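Local atomic coordinates of BDI_3064 protein (Parabacteroides distasonis ATCC 8503, PDB entry 5Z06), a protein that hydrolyses linear beta-1,2-glucan and beta-1,2-glucooligosaccharides of at least four units, releasing sophorose from the non-reducing end in an exo fashion. Residues P103-R108 and V135-E140; P74-D79 and W595-Q600; K153-V158 and I177-A182; G302-S307 and D319-G324. All blocks are in the same frame, centred on the assembly; numbering follows the deposited sequence.

Contact 1. Residues P103-R108 and V135-E140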
# COMPACT_ATOMS: atom_id res chain seq x y z
N PRO A 103 -29.52 15.05 13.61
CA PRO A 103 -29.80 13.66 13.28
C PRO A 103 -29.90 12.73 14.48
O PRO A 103 -29.38 13.02 15.55
CB PRO A 103 -28.63 13.27 12.37
CG PRO A 103 -28.03 14.56 11.93
CD PRO A 103 -28.22 15.47 13.07
N ASN A 104 -30.60 11.63 14.29
CA ASN A 104 -30.44 10.48 15.15
C ASN A 104 -29.23 9.69 14.63
O ASN A 104 -28.92 9.71 13.44
CB ASN A 104 -31.68 9.59 15.16
CG ASN A 104 -32.90 10.29 15.76
OD1 ASN A 104 -32.78 11.27 16.51
ND2 ASN A 104 -34.08 9.80 15.42
N ILE A 105 -28.58 9.00 15.55
CA ILE A 105 -27.31 8.38 15.29
C ILE A 105 -27.30 7.01 15.92
O ILE A 105 -27.78 6.83 17.03
CB ILE A 105 -26.13 9.25 15.78
CG1 ILE A 105 -24.80 8.52 15.56
CG2 ILE A 105 -26.27 9.65 17.23
CD1 ILE A 105 -23.62 9.47 15.61
N ALA A 106 -26.71 6.08 15.19
CA ALA A 106 -26.66 4.68 15.52
C ALA A 106 -25.38 4.12 14.94
O ALA A 106 -24.60 4.83 14.28
CB ALA A 106 -27.85 3.95 14.93
N ILE A 107 -25.13 2.86 15.23
CA ILE A 107 -23.98 2.18 14.66
C ILE A 107 -24.56 1.01 13.88
O ILE A 107 -25.41 0.30 14.40
CB ILE A 107 -22.95 1.79 15.73
CG1 ILE A 107 -22.26 3.07 16.21
CG2 ILE A 107 -21.93 0.80 15.17
CD1 ILE A 107 -21.37 2.94 17.42
N ARG A 108 -24.14 0.88 12.63
CA ARG A 108 -24.53 -0.23 11.82
C ARG A 108 -23.50 -1.32 12.00
O ARG A 108 -22.30 -1.05 11.88
CB ARG A 108 -24.62 0.14 10.34
CG ARG A 108 -25.17 -1.02 9.51
CD ARG A 108 -25.34 -0.75 8.02
NE ARG A 108 -24.12 -0.28 7.38
CZ ARG A 108 -23.03 -1.01 7.12
NH1 ARG A 108 -22.92 -2.29 7.47
NH2 ARG A 108 -22.01 -0.42 6.52
N VAL A 135 -18.22 15.93 20.43
CA VAL A 135 -19.30 15.09 20.87
C VAL A 135 -18.69 13.76 21.28
O VAL A 135 -17.83 13.24 20.58
CB VAL A 135 -20.31 14.87 19.74
CG1 VAL A 135 -21.34 13.82 20.09
CG2 VAL A 135 -20.99 16.18 19.40
N SER A 136 -19.12 13.24 22.43
CA SER A 136 -18.76 11.89 22.89
C SER A 136 -20.03 11.16 23.24
O SER A 136 -20.80 11.61 24.08
CB SER A 136 -17.89 11.92 24.14
OG SER A 136 -16.63 12.50 23.86
N ILE A 137 -20.26 10.05 22.57
CA ILE A 137 -21.41 9.23 22.85
C ILE A 137 -20.81 7.99 23.46
O ILE A 137 -20.06 7.28 22.78
CB ILE A 137 -22.20 8.88 21.58
CG1 ILE A 137 -22.63 10.16 20.87
CG2 ILE A 137 -23.40 8.01 21.93
CD1 ILE A 137 -23.04 9.96 19.43
N PRO A 138 -21.11 7.73 24.75
CA PRO A 138 -20.71 6.46 25.30
C PRO A 138 -21.28 5.34 24.45
O PRO A 138 -22.47 5.36 24.10
CB PRO A 138 -21.35 6.47 26.71
CG PRO A 138 -21.35 7.91 27.10
CD PRO A 138 -21.66 8.63 25.80
N LEU A 139 -20.44 4.37 24.13
CA LEU A 139 -20.87 3.22 23.36
C LEU A 139 -21.95 2.45 24.10
O LEU A 139 -22.86 1.89 23.50
CB LEU A 139 -19.66 2.33 23.02
CG LEU A 139 -18.69 2.98 22.02
CD1 LEU A 139 -17.52 2.05 21.76
CD2 LEU A 139 -19.36 3.32 20.69
N GLU A 140 -21.81 2.41 25.42
CA GLU A 140 -22.88 2.04 26.37
C GLU A 140 -24.29 2.50 25.92
O GLU A 140 -25.22 1.68 25.85
CB GLU A 140 -22.52 2.68 27.71
CG GLU A 140 -23.04 2.00 28.95
CD GLU A 140 -22.64 2.76 30.20
OE1 GLU A 140 -21.81 3.70 30.09
OE2 GLU A 140 -23.15 2.42 31.28
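I105 and I137 reach toward each other tip to tip, the terminal methyls doing the touching: CD1 of I105 stands 3.9 Å from CD1 of I137. The branch methyl of the first isoleucine joins in, since I105 CG2 is also 3.9 Å from I137 CD1. The delta methyl of I137 thus meets both branches of I105. The torsions explain this: I105 holds CG1 anti to its nitrogen (chi1 176°), which sends the long arm out across the gap. I137 instead keeps CG1 beside the backbone N (chi1 -57°), and its extended chi2 carries CD1 the rest of the way. A second pair follows two residues on, where I107 CD1 lies 3.9 Å from L139 CD2, the two side chains crossing at about a right angle.

The backbones stay well apart, with CA atoms 9.6 Å from each other at I105 and I137, and no hydrogen bond spans the gap. That is the geometry of a beta sandwich: strand 104-109 belongs to the sheet that also holds 65-71 and 155-161, strand 132-138 to the sheet of 86-93 and 169-180, and their inward side chains form the core between them. Alternation along the first strand is strict here. I105 and I107 face the core, whereas R108 lies on the other face of its sheet and forms a salt bridge with E69. L87 of strand 86-93 packs on both I105 and I137. L139 differs from the other three contact residues in that its CB is not directed at 103-108, although CD2 reaches I107.

Contact 2. Residues P74-D79 and W595-Q600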
# COMPACT_ATOMS: atom_id res chain seq x y z
N PRO A 74 -11.72 -0.49 6.03
CA PRO A 74 -10.75 -1.50 6.46
C PRO A 74 -9.41 -1.29 5.79
O PRO A 74 -9.34 -0.88 4.63
CB PRO A 74 -11.37 -2.82 6.00
CG PRO A 74 -12.34 -2.42 4.94
CD PRO A 74 -12.90 -1.12 5.43
N VAL A 75 -8.35 -1.51 6.55
CA VAL A 75 -7.03 -1.32 6.03
C VAL A 75 -6.25 -2.56 6.43
O VAL A 75 -6.26 -2.95 7.61
CB VAL A 75 -6.38 -0.06 6.60
CG1 VAL A 75 -4.98 0.12 6.04
CG2 VAL A 75 -7.22 1.17 6.30
N ARG A 76 -5.58 -3.15 5.44
CA ARG A 76 -4.76 -4.33 5.65
C ARG A 76 -3.90 -4.16 6.90
O ARG A 76 -3.24 -3.11 7.08
CB ARG A 76 -3.88 -4.57 4.42
CG ARG A 76 -2.88 -5.71 4.54
CD ARG A 76 -2.02 -5.77 3.30
NE ARG A 76 -2.83 -6.15 2.16
CZ ARG A 76 -2.93 -7.37 1.63
NH1 ARG A 76 -2.22 -8.41 2.09
NH2 ARG A 76 -3.74 -7.55 0.61
N GLY A 77 -3.93 -5.16 7.77
CA GLY A 77 -3.12 -5.13 8.98
C GLY A 77 -3.55 -4.17 10.08
O GLY A 77 -2.86 -4.07 11.10
N ASN A 78 -4.67 -3.45 9.88
CA ASN A 78 -5.27 -2.61 10.92
C ASN A 78 -6.23 -3.52 11.66
O ASN A 78 -7.41 -3.67 11.30
CB ASN A 78 -6.00 -1.37 10.36
CG ASN A 78 -5.06 -0.30 9.82
OD1 ASN A 78 -5.30 0.88 10.03
ND2 ASN A 78 -4.03 -0.71 9.09
N ASP A 79 -5.68 -4.18 12.67
CA ASP A 79 -6.35 -5.24 13.41
C ASP A 79 -6.33 -5.02 14.91
O ASP A 79 -7.17 -5.57 15.60
CB ASP A 79 -5.67 -6.59 13.11
CG ASP A 79 -5.58 -6.87 11.62
OD1 ASP A 79 -6.61 -6.67 10.92
OD2 ASP A 79 -4.49 -7.26 11.12
N TRP A 595 -12.64 -2.73 -0.34
CA TRP A 595 -13.03 -3.75 0.62
C TRP A 595 -12.25 -5.05 0.56
O TRP A 595 -12.38 -5.87 1.46
CB TRP A 595 -14.50 -4.09 0.38
CG TRP A 595 -15.35 -2.87 0.45
CD1 TRP A 595 -15.90 -2.19 -0.59
CD2 TRP A 595 -15.71 -2.17 1.63
NE1 TRP A 595 -16.60 -1.11 -0.13
CE2 TRP A 595 -16.50 -1.07 1.23
CE3 TRP A 595 -15.45 -2.37 3.00
CZ2 TRP A 595 -17.02 -0.15 2.15
CZ3 TRP A 595 -15.97 -1.45 3.91
CH2 TRP A 595 -16.76 -0.36 3.48
N ASN A 596 -11.46 -5.26 -0.49
CA ASN A 596 -10.79 -6.54 -0.68
C ASN A 596 -9.58 -6.37 -1.57
O ASN A 596 -9.41 -5.34 -2.24
CB ASN A 596 -11.73 -7.55 -1.34
CG ASN A 596 -12.40 -6.98 -2.58
OD1 ASN A 596 -11.79 -6.84 -3.65
ND2 ASN A 596 -13.68 -6.62 -2.44
N TYR A 597 -8.77 -7.42 -1.59
CA TYR A 597 -7.68 -7.52 -2.52
C TYR A 597 -8.25 -7.81 -3.89
O TYR A 597 -9.27 -8.48 -4.02
CB TYR A 597 -6.76 -8.63 -2.09
CG TYR A 597 -5.64 -8.95 -3.05
CD1 TYR A 597 -4.49 -8.13 -3.11
CD2 TYR A 597 -5.71 -10.06 -3.88
CE1 TYR A 597 -3.45 -8.44 -3.97
CE2 TYR A 597 -4.68 -10.37 -4.76
CZ TYR A 597 -3.54 -9.57 -4.79
OH TYR A 597 -2.52 -9.88 -5.65
N GLN A 598 -7.60 -7.30 -4.91
CA GLN A 598 -7.98 -7.61 -6.28
C GLN A 598 -6.73 -7.73 -7.13
O GLN A 598 -5.77 -6.97 -6.95
CB GLN A 598 -8.92 -6.54 -6.84
CG GLN A 598 -8.48 -5.11 -6.63
CD GLN A 598 -9.42 -4.12 -7.31
OE1 GLN A 598 -10.63 -4.34 -7.38
NE2 GLN A 598 -8.87 -3.03 -7.80
N ALA A 599 -6.73 -8.71 -8.03
CA ALA A 599 -5.58 -8.97 -8.88
C ALA A 599 -5.95 -8.48 -10.27
O ALA A 599 -6.33 -9.26 -11.12
CB ALA A 599 -5.22 -10.46 -8.86
N GLN A 600 -5.88 -7.16 -10.50
CA GLN A 600 -6.41 -6.60 -11.73
C GLN A 600 -5.54 -6.90 -12.91
O GLN A 600 -4.32 -7.12 -12.79
CB GLN A 600 -6.61 -5.08 -11.60
CG GLN A 600 -7.56 -4.65 -10.50
CD GLN A 600 -8.93 -5.29 -10.63
OE1 GLN A 600 -9.07 -6.50 -10.44
NE2 GLN A 600 -9.95 -4.48 -10.93
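The six-membered part of the W595 indole is met obliquely by the P74 ring, with P74 CD 3.4 Å from W595 CZ3 and P74 CG 3.7 Å from W595 CE3; Y22 stacks edge-to-face with the same indole. The second flat pair is R76 with Y597. Their side chains run alongside one another in the same direction, the guanidinium and phenol planes 75° apart, and R76 NH2 comes 3.8 Å from Y597 CD1. The guanidinium takes its polar partners elsewhere: NH2 pairs with D592 and NH1 with E312 in salt bridges, so its rotation is fixed from two directions. R76 sits in a type II beta turn running from V75 to N78, closed by N78 N to V75 O at 2.8 Å, with G77 at positive phi. On the other side, strand 597-599 pairs antiparallel with 590-592. The contact therefore joins a loop after sandwich strand 65-71 to a two-stranded sheet of the glycoamylase-like region. Without the pyrrolidine ring of P74, as with a glycine here, CE3 and CZ3 of W595 would probably lose their contacts with CG and CD, opening a gap on that part of the indole. A glycerol, probably from the crystallisation liquor, is weakly bonded to R76 NH1 and may mark a pocket.

Contact 3. Residues K153-V158 and I177-A182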
# COMPACT_ATOMS: atom_id res chain seq x y z
N LYS A 153 -14.50 -4.71 14.62
CA LYS A 153 -14.76 -4.68 13.19
C LYS A 153 -16.19 -4.98 12.80
O LYS A 153 -16.56 -4.77 11.65
CB LYS A 153 -13.83 -5.64 12.46
CG LYS A 153 -12.41 -5.14 12.54
CD LYS A 153 -11.50 -5.89 11.61
CE LYS A 153 -10.10 -5.36 11.80
NZ LYS A 153 -9.21 -6.15 10.94
N LYS A 154 -16.99 -5.48 13.75
CA LYS A 154 -18.44 -5.55 13.54
C LYS A 154 -19.14 -4.17 13.61
O LYS A 154 -20.31 -4.06 13.26
CB LYS A 154 -19.06 -6.57 14.49
CG LYS A 154 -18.72 -7.99 14.06
CD LYS A 154 -19.06 -9.04 15.10
CE LYS A 154 -19.02 -10.42 14.45
NZ LYS A 154 -18.91 -11.50 15.46
N LEU A 155 -18.43 -3.16 14.09
CA LEU A 155 -18.94 -1.79 14.10
C LEU A 155 -18.59 -1.20 12.74
O LEU A 155 -17.55 -0.54 12.57
CB LEU A 155 -18.33 -1.00 15.27
CG LEU A 155 -18.48 -1.66 16.67
CD1 LEU A 155 -17.93 -0.72 17.74
CD2 LEU A 155 -19.91 -2.06 17.00
N ALA A 156 -19.44 -1.50 11.77
CA ALA A 156 -19.15 -1.22 10.36
C ALA A 156 -19.31 0.25 10.02
O ALA A 156 -18.53 0.78 9.23
CB ALA A 156 -20.03 -2.07 9.45
N ALA A 157 -20.31 0.91 10.59
CA ALA A 157 -20.59 2.28 10.21
C ALA A 157 -21.29 3.04 11.29
O ALA A 157 -21.98 2.45 12.11
CB ALA A 157 -21.41 2.31 8.93
N VAL A 158 -21.07 4.35 11.30
CA VAL A 158 -21.87 5.28 12.06
C VAL A 158 -23.04 5.67 11.15
O VAL A 158 -22.82 6.22 10.08
CB VAL A 158 -21.06 6.50 12.46
CG1 VAL A 158 -21.94 7.57 13.08
CG2 VAL A 158 -19.98 6.07 13.43
N ILE A 177 -14.68 11.29 13.28
CA ILE A 177 -15.63 10.30 13.74
C ILE A 177 -14.79 9.08 14.03
O ILE A 177 -14.17 8.49 13.13
CB ILE A 177 -16.67 9.97 12.68
CG1 ILE A 177 -17.31 11.25 12.14
CG2 ILE A 177 -17.71 9.04 13.27
CD1 ILE A 177 -18.21 11.06 10.97
N GLU A 178 -14.75 8.72 15.30
CA GLU A 178 -13.85 7.68 15.76
C GLU A 178 -14.29 7.12 17.10
O GLU A 178 -14.99 7.80 17.89
CB GLU A 178 -12.43 8.23 15.88
CG GLU A 178 -12.28 9.40 16.83
CD GLU A 178 -10.91 10.04 16.79
OE1 GLU A 178 -9.96 9.44 16.23
OE2 GLU A 178 -10.78 11.14 17.33
N LEU A 179 -13.85 5.90 17.35
CA LEU A 179 -13.98 5.27 18.64
C LEU A 179 -12.74 5.59 19.44
O LEU A 179 -11.63 5.48 18.92
CB LEU A 179 -14.17 3.78 18.49
CG LEU A 179 -15.35 3.31 17.65
CD1 LEU A 179 -15.49 1.82 17.76
CD2 LEU A 179 -16.63 4.01 18.06
N LEU A 180 -12.93 6.02 20.69
CA LEU A 180 -11.85 6.38 21.60
C LEU A 180 -12.05 5.65 22.92
O LEU A 180 -13.18 5.27 23.24
CB LEU A 180 -11.84 7.87 21.87
CG LEU A 180 -11.44 8.79 20.73
CD1 LEU A 180 -11.65 10.25 21.11
CD2 LEU A 180 -9.99 8.57 20.33
N PRO A 181 -10.96 5.47 23.68
CA PRO A 181 -11.12 4.81 24.97
C PRO A 181 -11.72 5.78 25.99
O PRO A 181 -11.65 6.99 25.80
CB PRO A 181 -9.69 4.40 25.33
CG PRO A 181 -8.83 5.36 24.61
CD PRO A 181 -9.55 5.76 23.38
N ALA A 182 -12.33 5.24 27.04
CA ALA A 182 -12.89 6.05 28.13
C ALA A 182 -11.81 6.93 28.74
O ALA A 182 -11.98 8.13 28.90
CB ALA A 182 -13.49 5.16 29.19
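Two residues before L155, whose side chain meets L179, K153 sends its ammonium away from the leucines, where NZ is gripped twice: by a salt bridge to D79 OD1 and by a weak hydrogen bond to N78 O.

Across the contact itself everything is apolar. L155 CD1 and L179 CD1 are 3.5 Å apart, close for two methyls, and their side chains cross at a slant. The other pair joins branch methyls, V158 CG2 to I177 CG2 at 3.7 Å. V158 holds CG1 anti to its nitrogen (chi1 172°), and it is the remaining methyl that turns to I177.

Facing residues three apart, L155 and V158, are not what simple alternation gives. A classic beta bulge accounts for it, A156 and A157 both lying opposite R108. Strand 155-161 belongs to the sandwich sheet that also holds 65-71 and 104-109, and 169-180 to the sheet of 86-93 and 132-138. The touching parts run 152° apart, and the CA atoms of V158 and I177 are 8.2 Å from each other. F10 and L87 close in around V158, I177 and L179. D175, two residues before I177, is a ligand of the calcium ion.

With methyls alone meeting and no hydrogen bond crossing, this interface depends on shape and burial, while direction and register are probably set by the backbone bonds each strand makes within its own sheet, A157 with R108 and V158 with I70 on one side, I177 with F10 on the other.

Contact 4. Residues G302-S307 and D319-G324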
# COMPACT_ATOMS: atom_id res chain seq x y z
N GLY A 302 10.81 4.02 6.75
CA GLY A 302 9.61 3.25 6.97
C GLY A 302 9.82 1.81 7.38
O GLY A 302 8.84 1.09 7.63
N ALA A 303 11.07 1.34 7.43
CA ALA A 303 11.31 -0.05 7.78
C ALA A 303 10.86 -0.32 9.20
O ALA A 303 10.90 0.56 10.07
CB ALA A 303 12.77 -0.41 7.64
N GLU A 304 10.40 -1.55 9.43
CA GLU A 304 10.25 -2.06 10.78
C GLU A 304 11.65 -1.92 11.38
O GLU A 304 12.59 -2.47 10.82
CB GLU A 304 9.76 -3.52 10.72
CG GLU A 304 9.39 -4.16 12.03
CD GLU A 304 10.56 -4.31 12.95
OE1 GLU A 304 11.55 -4.97 12.55
OE2 GLU A 304 10.50 -3.73 14.07
N PRO A 305 11.80 -1.14 12.48
CA PRO A 305 13.15 -0.75 12.97
C PRO A 305 14.02 -1.87 13.52
O PRO A 305 15.22 -1.77 13.47
CB PRO A 305 12.86 0.30 14.07
CG PRO A 305 11.44 0.06 14.47
CD PRO A 305 10.74 -0.47 13.25
N ASN A 306 13.43 -2.95 14.02
CA ASN A 306 14.25 -3.99 14.66
C ASN A 306 14.90 -4.83 13.58
O ASN A 306 16.10 -5.05 13.61
CB ASN A 306 13.43 -4.82 15.64
CG ASN A 306 12.83 -3.97 16.75
OD1 ASN A 306 13.40 -3.85 17.82
ND2 ASN A 306 11.69 -3.35 16.47
N SER A 307 14.12 -5.20 12.58
CA SER A 307 14.60 -6.02 11.45
C SER A 307 15.29 -5.22 10.35
O SER A 307 16.14 -5.74 9.63
CB SER A 307 13.43 -6.78 10.80
OG SER A 307 12.44 -5.86 10.36
N ASP A 319 4.73 -4.24 13.39
CA ASP A 319 5.87 -5.14 13.59
C ASP A 319 6.05 -6.17 12.50
O ASP A 319 7.10 -6.79 12.42
CB ASP A 319 5.73 -5.88 14.92
CG ASP A 319 5.69 -4.93 16.11
OD1 ASP A 319 6.20 -3.79 16.02
OD2 ASP A 319 5.15 -5.34 17.14
N MET A 320 5.05 -6.35 11.66
CA MET A 320 5.07 -7.44 10.73
C MET A 320 5.75 -7.00 9.46
O MET A 320 5.30 -6.07 8.80
CB MET A 320 3.66 -7.90 10.43
CG MET A 320 3.59 -9.15 9.62
SD MET A 320 1.87 -9.55 9.30
CE MET A 320 1.46 -8.33 8.05
N ILE A 321 6.80 -7.72 9.10
CA ILE A 321 7.48 -7.54 7.82
C ILE A 321 7.07 -8.60 6.84
O ILE A 321 6.66 -9.70 7.21
CB ILE A 321 9.00 -7.40 7.95
CG1 ILE A 321 9.69 -8.66 8.48
CG2 ILE A 321 9.32 -6.19 8.81
CD1 ILE A 321 10.26 -9.54 7.39
N ALA A 322 7.08 -8.22 5.58
CA ALA A 322 6.77 -9.11 4.47
C ALA A 322 8.11 -9.42 3.83
O ALA A 322 8.85 -8.51 3.48
CB ALA A 322 5.83 -8.44 3.49
N THR A 323 8.43 -10.70 3.71
CA THR A 323 9.74 -11.10 3.26
C THR A 323 9.96 -10.86 1.79
O THR A 323 11.06 -10.50 1.40
CB THR A 323 9.97 -12.57 3.58
OG1 THR A 323 8.85 -13.30 3.09
CG2 THR A 323 10.08 -12.74 5.08
N GLY A 324 8.94 -11.06 0.96
CA GLY A 324 9.08 -10.75 -0.48
C GLY A 324 9.27 -9.26 -0.76
O GLY A 324 10.20 -8.88 -1.48
O HOH W 1 8.62 -2.53 15.23
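The tight part of this contact gathers around one methyl, I321 CG2, which lies 3.3 Å from E304 CB and 3.5 Å from S307 OG. Just beside it, E304 CG rests 3.5 Å from the carbonyl oxygen of D319. With a chi1 of 65°, I321 sets CG2 anti to its carbonyl carbon, and this places the methyl against the loop. F357 of helix 344-360 also touches S307.

At chi2 (-64°) the E304 chain bends, turning the carboxylate back over its own loop and off I321. There OE1 receives S307 OG on its anti lone pair and S307 N, 2.6 Å away, on the syn side. OE2 receives N306 N from above the carboxylate plane, and N306 ND2 reaches its syn lone pair at 2.7 Å, in the amide plane and with a straight N-H (179°). Four protein donors, two on each oxygen, fix the rotation of the carboxylate.

The looser side faces D319 and exposed N306. E304 OE2 and D319 OD1 stay 4.7 Å apart without touching; a water between them donates to both, 2.8 Å from D319 OD1. Were the carboxylate of E304 removed, as in an alanine, the N-H groups of N306 and S307 would probably lose their acceptor and the bridging water one of its partners.

A glutamate folded onto the backbone N-H groups two and three residues ahead holds the turn at 305-307, whose backbone angles are helical though regular helical bonds are missing. It does so in the connection between helix 284-297 and strand 320-322, which runs straight into helix 323-338, consistent with the helical-barrel architecture of six-hairpin glycosidases.

From the N terminus, the chain first passes 74-79, which opens the long loop that contact 2 closes only at 595-600. The other three contacts are nested inside it, in series and without crossing. Contact 1 closes the loop from 103-108 to 135-140, contact 3 then the one from 153-158 to 177-182, both between the two sheets of the N-terminal sandwich. Their centres are 9 Å apart, and they share a sheet through neighbouring strands 104-109 and 155-161. Contact 4 closes a short loop ahead of helix 323-338 in the helical part, its centre 18 Å from that of contact 2. Contact 2 links sandwich to helical part, and its 74-79 loop also touches contact 3.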